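Local coordinates for protein putative monooxygenase (Fusobacterium nucleatum subsp. nucleatum, PDB 3MCS) that is probably a monooxygenase of the antibiotic biosynthesis monooxygenase family, with two dimeric alpha/beta-barrel-type domains in one chain, at residues L66-S69 against N70-N74; Y174-H177 against R178-K181. All blocks are in the same frame, centred on the assembly; numbering follows the deposited sequence.

Contact 1: residues L66-S69 against N70-N74; sequences LAFS and NHTKN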
# COMPACT_ATOMS: atom_id res chain seq x y z
N LEU A 66 -7.50 8.77 15.73
CA LEU A 66 -8.90 8.88 16.14
C LEU A 66 -9.79 8.51 14.97
O LEU A 66 -10.80 7.82 15.15
CB LEU A 66 -9.24 10.28 16.67
CG LEU A 66 -10.71 10.55 17.00
CD1 LEU A 66 -11.29 9.53 18.01
CD2 LEU A 66 -10.88 11.99 17.50
N ALA A 67 -9.41 8.98 13.77
CA ALA A 67 -10.17 8.67 12.56
C ALA A 67 -10.19 7.16 12.37
O ALA A 67 -11.22 6.59 12.02
CB ALA A 67 -9.57 9.36 11.33
N PHE A 68 -9.04 6.54 12.61
CA PHE A 68 -8.90 5.10 12.50
C PHE A 68 -9.74 4.39 13.53
O PHE A 68 -10.49 3.46 13.20
CB PHE A 68 -7.43 4.68 12.63
CG PHE A 68 -7.23 3.19 12.67
CD1 PHE A 68 -7.38 2.42 11.52
CD2 PHE A 68 -6.92 2.56 13.86
CE1 PHE A 68 -7.22 1.04 11.56
CE2 PHE A 68 -6.75 1.19 13.90
CZ PHE A 68 -6.90 0.43 12.74
N SER A 69 -9.63 4.80 14.79
CA SER A 69 -10.41 4.15 15.85
C SER A 69 -11.91 4.22 15.58
O SER A 69 -12.66 3.28 15.90
CB SER A 69 -10.07 4.72 17.23
OG SER A 69 -11.24 4.95 18.01
N ASN A 70 -12.37 5.35 15.03
CA ASN A 70 -13.78 5.49 14.70
C ASN A 70 -14.16 4.56 13.54
O ASN A 70 -15.23 3.98 13.51
CB ASN A 70 -14.12 6.95 14.40
CG ASN A 70 -14.36 7.78 15.67
OD1 ASN A 70 -14.89 7.29 16.66
ND2 ASN A 70 -14.01 9.05 15.60
N HIS A 71 -13.25 4.40 12.60
CA HIS A 71 -13.49 3.50 11.49
C HIS A 71 -13.66 2.08 11.99
O HIS A 71 -14.57 1.39 11.54
CB HIS A 71 -12.34 3.58 10.49
CG HIS A 71 -12.35 2.49 9.46
ND1 HIS A 71 -13.18 2.50 8.36
CD2 HIS A 71 -11.59 1.37 9.35
CE1 HIS A 71 -12.95 1.43 7.63
NE2 HIS A 71 -11.99 0.72 8.21
N THR A 72 -12.83 1.64 12.94
CA THR A 72 -12.96 0.26 13.38
C THR A 72 -14.25 0.03 14.17
O THR A 72 -14.64 -1.10 14.40
CB THR A 72 -11.76 -0.24 14.19
OG1 THR A 72 -11.83 0.29 15.51
CG2 THR A 72 -10.43 0.15 13.50
N LYS A 73 -14.93 1.11 14.56
CA LYS A 73 -16.20 1.00 15.27
C LYS A 73 -17.41 1.29 14.36
O LYS A 73 -18.54 0.98 14.75
CB LYS A 73 -16.26 1.99 16.43
CG LYS A 73 -15.30 1.80 17.57
CD LYS A 73 -15.47 2.98 18.52
CE LYS A 73 -14.44 3.06 19.61
NZ LYS A 73 -14.74 4.27 20.46
N ASN A 74 -17.18 1.87 13.18
CA ASN A 74 -18.29 2.25 12.28
C ASN A 74 -18.83 1.04 11.52
O ASN A 74 -18.22 -0.03 11.55
CB ASN A 74 -17.85 3.37 11.33
CG ASN A 74 -18.97 4.35 10.97
OD1 ASN A 74 -20.16 4.07 11.05
ND2 ASN A 74 -18.56 5.54 10.58
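Leu66 and Asn70 open a ladder of i to i+4 backbone bonds in the short helix 65-73, which follows strand 55-62 within the first antibiotic biosynthesis monooxygenase family region, of the dimeric alpha/beta-barrel, ferredoxin-like type. Asn70 N donates to Leu66 O at 2.9 Å, and His71 N and Thr72 N repeat the step to the carbonyls of Ala67 and Phe68. The next rung slackens: Lys73 N lies 3.4 Å from Ser69 O, a weak bond with an N-H...O angle of 125°. That carbonyl gains a second donor from a side chain, because Thr72 turns OG1 back along the helix and gives a hydrogen bond of 3.1 Å to Ser69 O. Thr72 chi1, 77°, places OG1 between its own N and carbonyl carbon, and the same torsion sends CG2 over a face of the Phe68 ring. This CH-pi contact brings CG2 to 3.8 Å from the ring centroid, only 19° off the normal, with the methyl displaced toward CZ. Tyr62 meets the Phe68 ring edge-to-face, and Phe68 also touches Asn9 and Tyr11 of strand 7-15. His71 is buried against helix 20-37, ND1 hydrogen-bonded to Glu38 and NE2 to Tyr30. On the exposed side, the extended Lys73 chain runs back past Ser69, with CG 3.5 Å from Ser69 O. One turn earlier, Leu66 crosses the amide of Asn70 at an angle, its methyl CD1 lying 3.7 Å from Asn70 ND2.

Contact 2: residues Y174-H177 against R178-K181; sequences YLNH and RSAK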
# COMPACT_ATOMS: atom_id res chain seq x y z
N TYR A 174 4.89 1.89 -15.22
CA TYR A 174 5.66 1.16 -14.22
C TYR A 174 6.94 0.57 -14.79
O TYR A 174 8.00 0.66 -14.18
CB TYR A 174 4.80 0.06 -13.60
CG TYR A 174 5.59 -0.93 -12.79
CD1 TYR A 174 6.11 -0.59 -11.56
CD2 TYR A 174 5.84 -2.20 -13.27
CE1 TYR A 174 6.85 -1.49 -10.82
CE2 TYR A 174 6.58 -3.11 -12.54
CZ TYR A 174 7.08 -2.74 -11.32
OH TYR A 174 7.81 -3.64 -10.60
N LEU A 175 6.86 -0.03 -15.97
CA LEU A 175 8.05 -0.60 -16.58
C LEU A 175 9.08 0.46 -16.99
O LEU A 175 10.29 0.24 -16.89
CB LEU A 175 7.68 -1.45 -17.79
CG LEU A 175 6.87 -2.71 -17.49
CD1 LEU A 175 6.53 -3.42 -18.81
CD2 LEU A 175 7.60 -3.63 -16.56
N ASN A 176 8.59 1.61 -17.46
CA ASN A 176 9.47 2.71 -17.85
C ASN A 176 10.14 3.26 -16.62
O ASN A 176 11.27 3.70 -16.65
CB ASN A 176 8.70 3.80 -18.62
CG ASN A 176 8.27 3.33 -20.01
OD1 ASN A 176 8.85 2.38 -20.57
ND2 ASN A 176 7.27 4.00 -20.59
N HIS A 177 9.42 3.18 -15.50
CA HIS A 177 9.97 3.60 -14.23
C HIS A 177 11.15 2.73 -13.83
O HIS A 177 12.22 3.26 -13.51
CB HIS A 177 8.85 3.63 -13.18
CG HIS A 177 9.30 3.28 -11.79
ND1 HIS A 177 10.15 4.07 -11.05
CD2 HIS A 177 8.94 2.25 -10.98
CE1 HIS A 177 10.34 3.52 -9.87
NE2 HIS A 177 9.63 2.41 -9.80
N ARG A 178 11.02 1.42 -13.90
CA ARG A 178 12.13 0.58 -13.45
C ARG A 178 13.20 0.32 -14.52
O ARG A 178 14.27 -0.19 -14.20
CB ARG A 178 11.64 -0.70 -12.79
CG ARG A 178 11.11 -1.77 -13.70
CD ARG A 178 10.25 -2.73 -12.88
NE ARG A 178 10.85 -3.11 -11.61
CZ ARG A 178 11.71 -4.12 -11.43
NH1 ARG A 178 12.10 -4.89 -12.45
NH2 ARG A 178 12.18 -4.37 -10.21
N SER A 179 12.94 0.70 -15.76
CA SER A 179 13.97 0.58 -16.78
C SER A 179 14.71 1.93 -16.96
O SER A 179 15.54 2.07 -17.86
CB SER A 179 13.39 0.08 -18.11
OG SER A 179 12.52 1.02 -18.70
N ALA A 180 14.43 2.91 -16.10
CA ALA A 180 15.09 4.21 -16.17
C ALA A 180 16.44 4.20 -15.46
O ALA A 180 16.60 3.54 -14.44
CB ALA A 180 14.20 5.31 -15.56
N LYS A 181 17.38 4.99 -15.99
CA LYS A 181 18.73 5.05 -15.43
C LYS A 181 18.72 5.31 -13.91
O LYS A 181 19.40 4.60 -13.18
CB LYS A 181 19.58 6.09 -16.19
CG LYS A 181 21.12 6.04 -15.89
CD LYS A 181 21.96 6.98 -16.78
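Arg178 folds back along Tyr174 at the C-terminal end of helix 171-178, where the chain turns toward helix 181-190 within the second antibiotic biosynthesis monooxygenase family region, of the dimeric alpha/beta-barrel type. Its backbone N still bonds to Tyr174 O at 3.1 Å. From there the side chain starts with CB beside the carbonyl carbon of His177, and CG, set between N and C by a chi1 of 75°, comes loosely near the carbonyl oxygens of Leu175 and Tyr174. CD then settles against the phenol end of Tyr174, 3.5 Å from CZ. A bend at chi3 turns NE toward Tyr174 OH; the two are 3.2 Å apart, but the angle is too poor for a hydrogen bond. The guanidinium comes to lie beside the hydroxyl, its plane 23° from that of the ring. Tyr174 OH is instead hydrogen-bonded to Arg199 of strand 194-209, a residue that Arg178 also touches. One residue on, Ser179 leaves helical geometry and closes the turn: its N and its OG both donate to Leu175 O, from opposite faces of the carbonyl plane, at 2.9 and 3.0 Å. A weak bond from Ala180 N to His177 O follows. With two guanidiniums near one hydroxyl, and a bound acetate, probably from the crystallisation liquor, about 5 Å from the Arg178 side chain, the chemistry is consistent with a locally positive patch that would attract anions.

Contacts 1 and 2 lie in different family regions, contact 1 within helix 65-73, contact 2 across the end of helix 171-178 and the connector to helix 181-190. They sit on opposite sides of the chain's centre, about 38 Å apart between centres. Contact 1 is a surface stretch of helix with one buried residue, His71; contact 2 is partly buried, with Tyr174 and His177 enclosed. Both add a side-chain hydroxyl to the backbone bonding near the helix end, but the aromatic partner differs: a threonine methyl over phenylalanine in 66-74, an arginine chain beside tyrosine in 174-181. Both buried histidines are held by polar partners outside their segments, in contact 2 by Tyr182 at the start of the next helix.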